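Local coordinates for protein hydrolase (Burkholderia cenocepacia, PDB 4QKU) that probably catalyses the hydrolysis of fumarylacetoacetate to fumarate and acetoacetate, the last step of phenylalanine and tyrosine breakdown, with the help of bound metal ions, at residues B[62-67]-B[131-136]; B[219-224]-B[405-410]; B[255-260]-B[279-284]. All coordinates share one frame; numbering follows the deposited sequence.

Overall arrangement
From the N terminus the chain first builds most of a five-stranded antiparallel sheet, where contact 1 (62-67 with 131-136) closes a largely helical excursion by pairing strands 63-66 and 130-132. Only after that does contact 2 open: its two segments, 219-224 and 405-410, are 181 residues apart and join strand 219-229 to a late loop. Contact 3, between 255-260 and 279-284, closes a short loop nested inside that long one. Contacts 2 and 3 meet on neighbouring strands of one sheet, where Asp220 forms a salt bridge with Arg260, their centres about 9 Å apart. Contact 1 lies about 25 Å from contact 3, centre to centre.

Contact 1 (B[62-67]-B[131-136]); sequences DQIVDL and VAQRDA
An antiparallel strand pair at one border of the N-terminal sheet unites Ile64 with Val131 and Gln63 with Ala132, and it illustrates how a glutamine side chain can prolong backbone pairing where a strand ends. Ile64 and Val131 form the hydrogen-bonded pair: Ile64 N donates to Val131 O at 2.7 Å in a bent bond (139° at the hydrogen), and Val131 N returns a bond to Ile64 O. Gln63 and Ala132 follow as a non-hydrogen-bonded pair. Beyond Ala132 the chain turns into a 3-10 segment, yet Gln133 N still reaches Asp62 O at 3.0 Å in a nearly straight bond. A water bridges this same carbonyl oxygen to Arg134 N.

The side chain of Gln133, extended beyond CG, reaches across the partner strand and sets NE2 on Gln63 O at 2.9 Å. It approaches from above the carbonyl plane, 44° out of it, while Gln63 O stays close to the plane of the Gln133 amide. The aliphatic part of Gln133 crosses Ile64 at about a right angle, CG against Ile64 CG1 at 3.6 Å, and Ile64 CD1 continues on to Ala136 CB at 3.8 Å. Gln63 bends at chi2 (-67°), which lays its amide alongside Ala132, with NE2 3.8 Å from Ala132 CB; the same NE2 donates to Asp62 OD1, fixing the rotation of the amide.

Strand 130-132 is outermost in this five-stranded sheet, and strand 63-66 lies between it and strand 55-60. Ile64 also packs on Phe47 of strand 44-49, while Asp66 caps the start of helix 67-72 and forms a salt bridge with Arg55.

Contact 2 (B[219-224]-B[405-410]); sequences LDIELE and TFIEDG
The Phe406 ring presents its edge to segment 219-224: Leu219 O and Asp220 OD2 both lie near the ring plane, the first 3.4 Å from Phe406 CD1 and the second 4.0 Å from Phe406 CE1. The Asp220 carboxylate is turned 81° against the ring, so the two flat groups stand almost perpendicular. Its oxygens have stronger partners elsewhere: OD1 accepts from Leu385 N, and OD2 takes both Leu386 N and a salt bridge from Arg260. The aromatic edge thus borders an already well-occupied carboxylate.

Beside the ring, Ile407 N donates to Leu219 O at 2.9 Å and 170°, the one direct hydrogen bond across the contact. A water joins the backbones a second time, accepting from Leu219 N and donating to Ile407 O. With CG1 of Ile407 turned away from its own carbonyl carbon (chi1 -57°), the side chain runs across the strand backbone and CD1 rests 3.6 Å from Asp220 C. That same methyl meets Ile221 CG2 at 3.8 Å, the two isoleucines crossing at about a right angle, and approaches Leu219 CG at 4.2 Å.

Leu413 and Ile435 extend this apolar patch. The arrangement is a loop-to-strand packing of the FAH-family C-terminal domain, on a strand that goes on to Glu222 and Glu224, predicted calcium ligands.

Contact 3 (B[255-260]-B[279-284]); sequences NDWSAR and ATTISP. With NA (sodium ion), chain H; SO4 (sulfate ion), chain J.
A sodium ion joins the two segments of this contact, Asp256 and Trp257 binding it from one and Ala279 and Thr280 from the other. Ala279 O makes the shortest of these bonds, 2.3 Å from the sodium. Asp256 OD1 and Trp257 O also bind, Thr280 OG1 stands at a longer 2.8 Å from the ion, and Lys276 O completes the protein ligands. Asp256, Lys276 and Thr280 are also predicted magnesium ligands, so the sodium probably occupies the magnesium site; the predicted calcium site shares Asp256. Asp256 holds its CG anti to the backbone N (chi1 -177°), which swings OD1 back to the ion although its CB points away from the other segment.

Next to the metal, Trp257 NE1 donates to Thr281 OG1 at 2.8 Å, almost perfectly straight (176°) and exactly in the ring plane. Ala279 O lies at the same edge, 3.4 Å from Trp257 CD1, so one carbonyl both binds sodium and borders the indole. Asn255 ND2 sits over one ring face, toward the rim, while Asn255 OD1 accepts from Glu222 N. Two backbone bonds make Asn255 and Thr281 a hydrogen-bonded antiparallel pair.

Farther along, the guanidinium edge of Arg260 meets a sulfate, probably from the crystallisation liquor, which His156, Gln263 and Lys276 also hold. Strand 248-259 runs between strands 219-229 and 280-288 of the mixed sheet, with helix 260-266 following directly.

Contact 1 (B[62-67]-B[131-136])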
ATOM      1  N   ASP B  62     -15.477 -15.468 -27.150  1.00 19.89           N
ATOM      2  CA  ASP B  62     -14.164 -16.080 -26.939  1.00 20.44           C
ATOM      3  C   ASP B  62     -13.055 -15.194 -27.510  1.00 20.37           C
ATOM      4  O   ASP B  62     -11.937 -15.650 -27.694  1.00 20.89           O
ATOM      5  CB  ASP B  62     -14.122 -17.504 -27.552  1.00 21.28           C
ATOM      6  CG  ASP B  62     -14.194 -17.513 -29.086  1.00 22.51           C
ATOM      7  OD1 ASP B  62     -14.222 -16.439 -29.730  1.00 23.10           O
ATOM      8  OD2 ASP B  62     -14.211 -18.619 -29.677  1.00 24.03           O
ATOM      9  N   GLN B  63     -13.396 -13.941 -27.816  1.00 20.07           N
ATOM     10  CA  GLN B  63     -12.502 -12.985 -28.450  1.00 19.72           C
ATOM     11  C   GLN B  63     -12.159 -11.848 -27.495  1.00 18.65           C
ATOM     12  O   GLN B  63     -12.761 -11.716 -26.429  1.00 18.02           O
ATOM     13  CB  GLN B  63     -13.202 -12.347 -29.658  1.00 20.44           C
ATOM     14  CG  GLN B  63     -13.597 -13.289 -30.760  1.00 21.20           C
ATOM     15  CD  GLN B  63     -12.380 -13.865 -31.449  1.00 21.83           C
ATOM     16  OE1 GLN B  63     -11.578 -13.139 -32.038  1.00 21.43           O
ATOM     17  NE2 GLN B  63     -12.244 -15.193 -31.397  1.00 22.36           N
ATOM     18  N   ILE B  64     -11.212 -11.012 -27.927  1.00 17.93           N
ATOM     19  CA  ILE B  64     -10.897  -9.750 -27.287  1.00 17.02           C
ATOM     20  C   ILE B  64     -10.886  -8.634 -28.321  1.00 17.24           C
ATOM     21  O   ILE B  64     -10.294  -8.744 -29.380  1.00 17.14           O
ATOM     22  CB  ILE B  64      -9.528  -9.765 -26.599  1.00 16.94           C
ATOM     23  CG1 ILE B  64      -9.501 -10.861 -25.527  1.00 16.81           C
ATOM     24  CG2 ILE B  64      -9.209  -8.404 -25.962  1.00 16.62           C
ATOM     25  CD1 ILE B  64      -8.124 -11.140 -24.948  1.00 16.55           C
ATOM     26  N   VAL B  65     -11.549  -7.543 -27.965  1.00 17.38           N
ATOM     27  CA  VAL B  65     -11.520  -6.326 -28.731  1.00 17.72           C
ATOM     28  C   VAL B  65     -10.241  -5.519 -28.390  1.00 17.38           C
ATOM     29  O   VAL B  65     -10.026  -5.087 -27.261  1.00 16.32           O
ATOM     30  CB  VAL B  65     -12.769  -5.483 -28.450  1.00 17.74           C
ATOM     31  CG1 VAL B  65     -12.808  -4.275 -29.365  1.00 18.28           C
ATOM     32  CG2 VAL B  65     -14.014  -6.331 -28.679  1.00 18.20           C
ATOM     33  N   ASP B  66      -9.438  -5.302 -29.416  1.00 17.71           N
ATOM     34  CA  ASP B  66      -8.245  -4.506 -29.313  1.00 17.81           C
ATOM     35  C   ASP B  66      -8.678  -3.055 -29.424  1.00 17.73           C
ATOM     36  O   ASP B  66      -8.830  -2.543 -30.515  1.00 17.94           O
ATOM     37  CB  ASP B  66      -7.283  -4.884 -30.450  1.00 18.18           C
ATOM     38  CG  ASP B  66      -5.898  -4.274 -30.287  1.00 18.40           C
ATOM     39  OD1 ASP B  66      -5.780  -3.102 -29.861  1.00 18.91           O
ATOM     40  OD2 ASP B  66      -4.907  -4.958 -30.636  1.00 18.72           O
ATOM     41  N   LEU B  67      -8.820  -2.389 -28.284  1.00 17.46           N
ATOM     42  CA  LEU B  67      -9.270  -0.996 -28.264  1.00 17.77           C
ATOM     43  C   LEU B  67      -8.387  -0.008 -29.066  1.00 18.20           C
ATOM     44  O   LEU B  67      -8.917   0.846 -29.755  1.00 18.26           O
ATOM     45  CB  LEU B  67      -9.438  -0.488 -26.823  1.00 17.14           C
ATOM     46  CG  LEU B  67     -10.476  -1.205 -25.964  1.00 16.68           C
ATOM     47  CD1 LEU B  67     -10.636  -0.512 -24.614  1.00 16.30           C
ATOM     48  CD2 LEU B  67     -11.820  -1.270 -26.688  1.00 16.95           C
ATOM     49  N   VAL B 131      -8.821 -10.440 -31.319  1.00 27.64           N
ATOM     50  CA  VAL B 131      -7.805 -11.400 -30.978  1.00 27.85           C
ATOM     51  C   VAL B 131      -8.465 -12.475 -30.137  1.00 26.35           C
ATOM     52  O   VAL B 131      -9.158 -12.168 -29.177  1.00 25.48           O
ATOM     53  CB  VAL B 131      -6.691 -10.720 -30.178  1.00 28.75           C
ATOM     54  CG1 VAL B 131      -5.714 -11.749 -29.632  1.00 29.46           C
ATOM     55  CG2 VAL B 131      -5.967  -9.697 -31.050  1.00 29.54           C
ATOM     56  N   ALA B 132      -8.253 -13.732 -30.494  1.00 25.97           N
ATOM     57  CA  ALA B 132      -8.842 -14.827 -29.733  1.00 25.88           C
ATOM     58  C   ALA B 132      -8.198 -14.863 -28.344  1.00 24.85           C
ATOM     59  O   ALA B 132      -6.982 -14.664 -28.214  1.00 24.71           O
ATOM     60  CB  ALA B 132      -8.671 -16.163 -30.459  1.00 26.09           C
ATOM     61  N   GLN B 133      -9.022 -15.082 -27.325  1.00 23.78           N
ATOM     62  CA  GLN B 133      -8.536 -15.201 -25.954  1.00 23.94           C
ATOM     63  C   GLN B 133      -7.506 -16.305 -25.860  1.00 24.39           C
ATOM     64  O   GLN B 133      -6.521 -16.168 -25.154  1.00 24.16           O
ATOM     65  CB  GLN B 133      -9.698 -15.434 -24.994  1.00 23.54           C
ATOM     66  CG  GLN B 133     -10.547 -14.182 -24.794  1.00 23.20           C
ATOM     67  CD  GLN B 133     -11.811 -14.426 -23.975  1.00 23.42           C
ATOM     68  OE1 GLN B 133     -11.779 -15.143 -22.969  1.00 25.23           O
ATOM     69  NE2 GLN B 133     -12.918 -13.824 -24.383  1.00 23.17           N
ATOM     70  N   ARG B 134      -7.735 -17.382 -26.614  1.00 25.23           N
ATOM     71  CA  ARG B 134      -6.818 -18.519 -26.734  1.00 25.26           C
ATOM     72  C   ARG B 134      -5.395 -18.093 -27.166  1.00 25.77           C
ATOM     73  O   ARG B 134      -4.438 -18.731 -26.781  1.00 25.51           O
ATOM     74  CB  ARG B 134      -7.420 -19.582 -27.679  1.00 25.66           C
ATOM     75  N   ASP B 135      -5.253 -17.017 -27.943  1.00 26.52           N
ATOM     76  CA  ASP B 135      -3.925 -16.529 -28.375  1.00 26.75           C
ATOM     77  C   ASP B 135      -3.423 -15.289 -27.631  1.00 25.28           C
ATOM     78  O   ASP B 135      -2.567 -14.568 -28.131  1.00 25.99           O
ATOM     79  CB  ASP B 135      -3.953 -16.147 -29.850  1.00 28.42           C
ATOM     80  CG  ASP B 135      -4.489 -17.231 -30.722  1.00 30.43           C
ATOM     81  OD1 ASP B 135      -4.228 -18.420 -30.451  1.00 31.52           O
ATOM     82  OD2 ASP B 135      -5.162 -16.875 -31.711  1.00 33.49           O
ATOM     83  N   ALA B 136      -3.970 -15.004 -26.466  1.00 23.73           N
ATOM     84  CA  ALA B 136      -3.625 -13.780 -25.771  1.00 22.78           C
ATOM     85  C   ALA B 136      -3.129 -14.133 -24.400  1.00 22.16           C
ATOM     86  O   ALA B 136      -3.413 -15.220 -23.884  1.00 21.06           O
ATOM     87  CB  ALA B 136      -4.836 -12.857 -25.668  1.00 22.63           C
TER
HETATM   88  O   HOH W   1     -10.242 -17.932 -27.501  1.00 15.06           O

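Contact 2 (B[219-224]-B[405-410])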
ATOM      1  N   LEU B 219      -1.609 -23.499   4.319  1.00 19.89           N
ATOM      2  CA  LEU B 219      -1.843 -22.603   3.216  1.00 19.42           C
ATOM      3  C   LEU B 219      -3.330 -22.686   2.796  1.00 19.84           C
ATOM      4  O   LEU B 219      -3.929 -23.770   2.750  1.00 19.77           O
ATOM      5  CB  LEU B 219      -0.925 -22.981   2.059  1.00 19.13           C
ATOM      6  CG  LEU B 219      -0.966 -22.072   0.846  1.00 18.64           C
ATOM      7  CD1 LEU B 219      -0.606 -20.651   1.191  1.00 18.25           C
ATOM      8  CD2 LEU B 219      -0.024 -22.595  -0.210  1.00 19.21           C
ATOM      9  N   ASP B 220      -3.914 -21.526   2.524  1.00 19.23           N
ATOM     10  CA  ASP B 220      -5.342 -21.400   2.397  1.00 18.92           C
ATOM     11  C   ASP B 220      -5.678 -20.354   1.345  1.00 17.96           C
ATOM     12  O   ASP B 220      -4.840 -19.543   0.955  1.00 16.94           O
ATOM     13  CB  ASP B 220      -5.960 -21.027   3.758  1.00 19.07           C
ATOM     14  CG  ASP B 220      -7.484 -21.281   3.828  1.00 19.78           C
ATOM     15  OD1 ASP B 220      -8.081 -21.783   2.855  1.00 18.91           O
ATOM     16  OD2 ASP B 220      -8.089 -20.977   4.886  1.00 20.61           O
ATOM     17  N   ILE B 221      -6.910 -20.431   0.859  1.00 17.90           N
ATOM     18  CA  ILE B 221      -7.481 -19.409  -0.005  1.00 17.50           C
ATOM     19  C   ILE B 221      -8.359 -18.525   0.809  1.00 17.18           C
ATOM     20  O   ILE B 221      -8.670 -18.829   1.963  1.00 17.46           O
ATOM     21  CB  ILE B 221      -8.316 -20.019  -1.143  1.00 17.93           C
ATOM     22  CG1 ILE B 221      -9.378 -21.004  -0.623  1.00 18.45           C
ATOM     23  CG2 ILE B 221      -7.408 -20.743  -2.105  1.00 17.94           C
ATOM     24  CD1 ILE B 221     -10.770 -20.496  -0.814  1.00 18.72           C
ATOM     25  N   GLU B 222      -8.731 -17.397   0.218  1.00 16.87           N
ATOM     26  CA  GLU B 222      -9.813 -16.570   0.763  1.00 16.17           C
ATOM     27  C   GLU B 222     -10.630 -16.036  -0.391  1.00 15.04           C
ATOM     28  O   GLU B 222     -10.162 -15.180  -1.148  1.00 13.95           O
ATOM     29  CB  GLU B 222      -9.250 -15.431   1.601  1.00 17.00           C
ATOM     30  CG  GLU B 222      -8.771 -15.848   2.992  1.00 17.80           C
ATOM     31  CD  GLU B 222      -8.801 -14.705   3.989  1.00 18.42           C
ATOM     32  OE1 GLU B 222      -9.221 -14.963   5.143  1.00 19.12           O
ATOM     33  OE2 GLU B 222      -8.425 -13.556   3.618  1.00 18.64           O
ATOM     34  N   LEU B 223     -11.832 -16.595  -0.553  1.00 14.37           N
ATOM     35  CA  LEU B 223     -12.783 -16.118  -1.558  1.00 13.62           C
ATOM     36  C   LEU B 223     -13.302 -14.691  -1.257  1.00 12.79           C
ATOM     37  O   LEU B 223     -13.905 -14.450  -0.229  1.00 12.24           O
ATOM     38  CB  LEU B 223     -13.976 -17.068  -1.669  1.00 13.75           C
ATOM     39  CG  LEU B 223     -15.180 -16.593  -2.493  1.00 13.63           C
ATOM     40  CD1 LEU B 223     -14.825 -16.353  -3.953  1.00 13.41           C
ATOM     41  CD2 LEU B 223     -16.271 -17.639  -2.373  1.00 14.21           C
ATOM     42  N   GLU B 224     -13.038 -13.777  -2.178  1.00 12.43           N
ATOM     43  CA  GLU B 224     -13.404 -12.388  -2.035  1.00 12.76           C
ATOM     44  C   GLU B 224     -13.658 -11.812  -3.402  1.00 12.59           C
ATOM     45  O   GLU B 224     -13.317 -12.429  -4.423  1.00 12.34           O
ATOM     46  CB  GLU B 224     -12.252 -11.539  -1.405  1.00 13.03           C
ATOM     47  CG  GLU B 224     -11.592 -12.096  -0.151  1.00 13.58           C
ATOM     48  CD  GLU B 224     -10.716 -11.077   0.555  1.00 14.42           C
ATOM     49  OE1 GLU B 224     -10.913  -9.854   0.348  1.00 14.58           O
ATOM     50  OE2 GLU B 224      -9.845 -11.488   1.368  1.00 15.40           O
ATOM     51  N   THR B 405      -7.142 -30.990   3.946  1.00 21.04           N
ATOM     52  CA  THR B 405      -7.398 -29.955   4.950  1.00 20.74           C
ATOM     53  C   THR B 405      -6.962 -28.620   4.340  1.00 19.41           C
ATOM     54  O   THR B 405      -7.795 -27.867   3.870  1.00 19.17           O
ATOM     55  CB  THR B 405      -6.669 -30.216   6.282  1.00 21.37           C
ATOM     56  OG1 THR B 405      -5.285 -30.458   6.024  1.00 21.75           O
ATOM     57  CG2 THR B 405      -7.261 -31.429   6.978  1.00 22.20           C
ATOM     58  N   PHE B 406      -5.667 -28.342   4.326  1.00 18.82           N
ATOM     59  CA  PHE B 406      -5.170 -27.140   3.664  1.00 17.88           C
ATOM     60  C   PHE B 406      -4.545 -27.463   2.319  1.00 17.90           C
ATOM     61  O   PHE B 406      -4.407 -28.630   1.967  1.00 18.81           O
ATOM     62  CB  PHE B 406      -4.228 -26.385   4.595  1.00 17.48           C
ATOM     63  CG  PHE B 406      -4.933 -25.786   5.762  1.00 17.09           C
ATOM     64  CD1 PHE B 406      -5.556 -24.556   5.652  1.00 16.38           C
ATOM     65  CD2 PHE B 406      -5.017 -26.483   6.959  1.00 17.51           C
ATOM     66  CE1 PHE B 406      -6.235 -24.004   6.717  1.00 16.43           C
ATOM     67  CE2 PHE B 406      -5.698 -25.940   8.031  1.00 17.46           C
ATOM     68  CZ  PHE B 406      -6.310 -24.696   7.910  1.00 16.96           C
ATOM     69  N   ILE B 407      -4.159 -26.439   1.566  1.00 17.10           N
ATOM     70  CA  ILE B 407      -3.690 -26.636   0.198  1.00 16.87           C
ATOM     71  C   ILE B 407      -2.324 -27.321   0.157  1.00 17.62           C
ATOM     72  O   ILE B 407      -1.414 -27.015   0.950  1.00 17.43           O
ATOM     73  CB  ILE B 407      -3.574 -25.306  -0.564  1.00 16.12           C
ATOM     74  CG1 ILE B 407      -4.907 -24.564  -0.580  1.00 15.77           C
ATOM     75  CG2 ILE B 407      -3.160 -25.528  -1.992  1.00 16.14           C
ATOM     76  CD1 ILE B 407      -4.717 -23.073  -0.803  1.00 15.16           C
ATOM     77  N   GLU B 408      -2.185 -28.216  -0.817  1.00 18.23           N
ATOM     78  CA  GLU B 408      -0.983 -28.979  -1.013  1.00 18.68           C
ATOM     79  C   GLU B 408      -0.275 -28.552  -2.302  1.00 18.68           C
ATOM     80  O   GLU B 408      -0.906 -28.115  -3.276  1.00 18.05           O
ATOM     81  CB  GLU B 408      -1.344 -30.456  -1.026  1.00 19.62           C
ATOM     82  CG  GLU B 408      -1.731 -30.937   0.363  1.00 20.13           C
ATOM     83  CD  GLU B 408      -2.109 -32.408   0.421  1.00 21.31           C
ATOM     84  OE1 GLU B 408      -1.739 -33.169  -0.492  1.00 21.77           O
ATOM     85  OE2 GLU B 408      -2.756 -32.821   1.410  1.00 22.26           O
ATOM     86  N   ASP B 409       1.041 -28.733  -2.302  1.00 18.91           N
ATOM     87  CA  ASP B 409       1.874 -28.386  -3.426  1.00 18.94           C
ATOM     88  C   ASP B 409       1.296 -29.007  -4.702  1.00 19.32           C
ATOM     89  O   ASP B 409       0.876 -30.173  -4.717  1.00 19.67           O
ATOM     90  CB  ASP B 409       3.337 -28.851  -3.188  1.00 19.76           C
ATOM     91  CG  ASP B 409       4.070 -28.020  -2.112  1.00 19.84           C
ATOM     92  OD1 ASP B 409       3.478 -27.054  -1.551  1.00 19.25           O
ATOM     93  OD2 ASP B 409       5.251 -28.336  -1.818  1.00 20.74           O
ATOM     94  N   GLY B 410       1.249 -28.219  -5.777  1.00 18.73           N
ATOM     95  CA  GLY B 410       0.676 -28.699  -7.026  1.00 18.64           C
ATOM     96  C   GLY B 410      -0.810 -28.398  -7.176  1.00 18.42           C
ATOM     97  O   GLY B 410      -1.290 -28.310  -8.301  1.00 18.57           O
TER
HETATM   98  O   HOH W   2      -0.979 -26.137   3.400  1.00 25.44           O

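Contact 3 (B[255-260]-B[279-284])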
ATOM      1  N   ASN B 255      -8.454 -13.623  -4.651  1.00 14.08           N
ATOM      2  CA  ASN B 255      -8.039 -14.680  -3.794  1.00 14.18           C
ATOM      3  C   ASN B 255      -6.962 -14.131  -2.902  1.00 14.49           C
ATOM      4  O   ASN B 255      -5.844 -13.884  -3.342  1.00 13.80           O
ATOM      5  CB  ASN B 255      -7.510 -15.867  -4.595  1.00 14.17           C
ATOM      6  CG  ASN B 255      -7.235 -17.077  -3.718  1.00 14.25           C
ATOM      7  OD1 ASN B 255      -7.277 -16.995  -2.479  1.00 14.17           O
ATOM      8  ND2 ASN B 255      -6.955 -18.210  -4.351  1.00 14.33           N
ATOM      9  N   ASP B 256      -7.310 -13.941  -1.633  1.00 15.32           N
ATOM     10  CA  ASP B 256      -6.357 -13.426  -0.675  1.00 15.49           C
ATOM     11  C   ASP B 256      -5.678 -14.588  -0.004  1.00 15.85           C
ATOM     12  O   ASP B 256      -6.016 -14.949   1.130  1.00 15.98           O
ATOM     13  CB  ASP B 256      -6.991 -12.525   0.368  1.00 15.83           C
ATOM     14  CG  ASP B 256      -5.949 -11.942   1.331  1.00 16.27           C
ATOM     15  OD1 ASP B 256      -4.750 -11.902   0.965  1.00 16.89           O
ATOM     16  OD2 ASP B 256      -6.307 -11.564   2.459  1.00 16.41           O
ATOM     17  N   TRP B 257      -4.710 -15.164  -0.707  1.00 15.08           N
ATOM     18  CA  TRP B 257      -3.989 -16.308  -0.185  1.00 15.31           C
ATOM     19  C   TRP B 257      -3.485 -16.004   1.201  1.00 15.91           C
ATOM     20  O   TRP B 257      -2.928 -14.926   1.432  1.00 16.44           O
ATOM     21  CB  TRP B 257      -2.795 -16.645  -1.061  1.00 14.68           C
ATOM     22  CG  TRP B 257      -3.075 -16.850  -2.528  1.00 13.81           C
ATOM     23  CD1 TRP B 257      -2.931 -15.920  -3.537  1.00 13.14           C
ATOM     24  CD2 TRP B 257      -3.503 -18.044  -3.147  1.00 13.55           C
ATOM     25  NE1 TRP B 257      -3.253 -16.480  -4.727  1.00 13.06           N
ATOM     26  CE2 TRP B 257      -3.585 -17.792  -4.523  1.00 13.30           C
ATOM     27  CE3 TRP B 257      -3.785 -19.330  -2.677  1.00 13.94           C
ATOM     28  CZ2 TRP B 257      -3.954 -18.766  -5.427  1.00 13.52           C
ATOM     29  CZ3 TRP B 257      -4.137 -20.304  -3.582  1.00 13.91           C
ATOM     30  CH2 TRP B 257      -4.234 -20.013  -4.943  1.00 13.74           C
ATOM     31  N   SER B 258      -3.660 -16.956   2.109  1.00 16.71           N
ATOM     32  CA  SER B 258      -3.341 -16.773   3.525  1.00 17.01           C
ATOM     33  C   SER B 258      -2.563 -17.964   4.084  1.00 17.68           C
ATOM     34  O   SER B 258      -2.919 -19.113   3.815  1.00 18.11           O
ATOM     35  CB  SER B 258      -4.632 -16.643   4.294  1.00 16.94           C
ATOM     36  OG  SER B 258      -5.434 -15.600   3.777  1.00 17.11           O
ATOM     37  N   ALA B 259      -1.491 -17.705   4.827  1.00 17.75           N
ATOM     38  CA  ALA B 259      -0.789 -18.762   5.542  1.00 18.97           C
ATOM     39  C   ALA B 259      -1.223 -18.753   7.001  1.00 19.55           C
ATOM     40  O   ALA B 259      -0.767 -17.913   7.773  1.00 20.40           O
ATOM     41  CB  ALA B 259       0.707 -18.566   5.430  1.00 19.28           C
ATOM     42  N   ARG B 260      -2.091 -19.683   7.382  1.00 19.89           N
ATOM     43  CA  ARG B 260      -2.787 -19.591   8.674  1.00 20.04           C
ATOM     44  C   ARG B 260      -1.910 -19.818   9.870  1.00 20.69           C
ATOM     45  O   ARG B 260      -2.144 -19.209  10.923  1.00 21.51           O
ATOM     46  CB  ARG B 260      -3.944 -20.575   8.767  1.00 20.12           C
ATOM     47  CG  ARG B 260      -4.926 -20.494   7.621  1.00 19.75           C
ATOM     48  CD  ARG B 260      -5.464 -19.107   7.475  1.00 19.39           C
ATOM     49  NE  ARG B 260      -6.686 -19.034   6.683  1.00 19.21           N
ATOM     50  CZ  ARG B 260      -7.366 -17.909   6.514  1.00 18.94           C
ATOM     51  NH1 ARG B 260      -6.919 -16.799   7.064  1.00 18.42           N
ATOM     52  NH2 ARG B 260      -8.482 -17.885   5.799  1.00 19.40           N
ATOM     53  N   ALA B 279       1.313 -13.248  -1.552  1.00 12.46           N
ATOM     54  CA  ALA B 279       0.591 -13.242  -2.806  1.00 12.02           C
ATOM     55  C   ALA B 279      -0.916 -13.014  -2.622  1.00 11.53           C
ATOM     56  O   ALA B 279      -1.538 -13.466  -1.668  1.00 11.40           O
ATOM     57  CB  ALA B 279       0.830 -14.539  -3.572  1.00 12.44           C
ATOM     58  N   THR B 280      -1.477 -12.289  -3.567  1.00 11.19           N
ATOM     59  CA  THR B 280      -2.888 -12.059  -3.643  1.00 11.03           C
ATOM     60  C   THR B 280      -3.149 -12.060  -5.142  1.00 10.90           C
ATOM     61  O   THR B 280      -2.397 -11.438  -5.897  1.00 10.86           O
ATOM     62  CB  THR B 280      -3.269 -10.706  -3.021  1.00 10.99           C
ATOM     63  OG1 THR B 280      -2.901 -10.711  -1.637  1.00 11.26           O
ATOM     64  CG2 THR B 280      -4.766 -10.456  -3.131  1.00 10.89           C
ATOM     65  N   THR B 281      -4.178 -12.783  -5.559  1.00 10.68           N
ATOM     66  CA  THR B 281      -4.464 -12.976  -6.959  1.00 10.76           C
ATOM     67  C   THR B 281      -5.827 -12.365  -7.281  1.00 10.60           C
ATOM     68  O   THR B 281      -6.786 -12.524  -6.519  1.00 10.25           O
ATOM     69  CB  THR B 281      -4.486 -14.479  -7.338  1.00 11.06           C
ATOM     70  OG1 THR B 281      -3.179 -15.048  -7.187  1.00 10.98           O
ATOM     71  CG2 THR B 281      -4.957 -14.698  -8.792  1.00 11.32           C
ATOM     72  N   ILE B 282      -5.896 -11.661  -8.418  1.00 10.45           N
ATOM     73  CA  ILE B 282      -7.146 -11.122  -8.876  1.00 10.40           C
ATOM     74  C   ILE B 282      -7.380 -11.597 -10.293  1.00 10.78           C
ATOM     75  O   ILE B 282      -6.409 -11.874 -11.015  1.00 11.57           O
ATOM     76  CB  ILE B 282      -7.211  -9.570  -8.785  1.00 10.14           C
ATOM     77  CG1 ILE B 282      -6.163  -8.884  -9.653  1.00 10.16           C
ATOM     78  CG2 ILE B 282      -7.107  -9.093  -7.350  1.00  9.79           C
ATOM     79  CD1 ILE B 282      -6.587  -7.503 -10.105  1.00 10.06           C
ATOM     80  N   SER B 283      -8.650 -11.713 -10.686  1.00 10.53           N
ATOM     81  CA  SER B 283      -9.010 -12.065 -12.047  1.00 10.52           C
ATOM     82  C   SER B 283      -8.678 -10.903 -12.974  1.00 10.31           C
ATOM     83  O   SER B 283      -8.575  -9.762 -12.532  1.00 10.01           O
ATOM     84  CB  SER B 283     -10.520 -12.359 -12.137  1.00 10.72           C
ATOM     85  OG  SER B 283     -11.305 -11.284 -11.631  1.00 10.60           O
ATOM     86  N   PRO B 284      -8.464 -11.186 -14.264  1.00 10.57           N
ATOM     87  CA  PRO B 284      -7.925 -10.147 -15.141  1.00 10.79           C
ATOM     88  C   PRO B 284      -8.927  -9.152 -15.652  1.00 10.97           C
ATOM     89  O   PRO B 284      -8.552  -8.020 -15.929  1.00 10.95           O
ATOM     90  CB  PRO B 284      -7.327 -10.936 -16.296  1.00 10.94           C
ATOM     91  CG  PRO B 284      -8.069 -12.198 -16.306  1.00 11.05           C
ATOM     92  CD  PRO B 284      -8.380 -12.511 -14.888  1.00 10.84           C
TER
HETATM   93 NA    NA H 501      -2.678 -12.817   0.212  1.00 15.60          NA
HETATM   94  S   SO4 J 503      -9.098 -13.723   8.207  1.00 45.14           S
HETATM   95  O1  SO4 J 503      -8.933 -12.336   8.697  1.00 48.59           O
HETATM   96  O2  SO4 J 503     -10.175 -13.745   7.201  1.00 45.83           O
HETATM   97  O3  SO4 J 503      -7.855 -14.229   7.575  1.00 44.85           O
HETATM   98  O4  SO4 J 503      -9.426 -14.570   9.378  1.00 49.01           O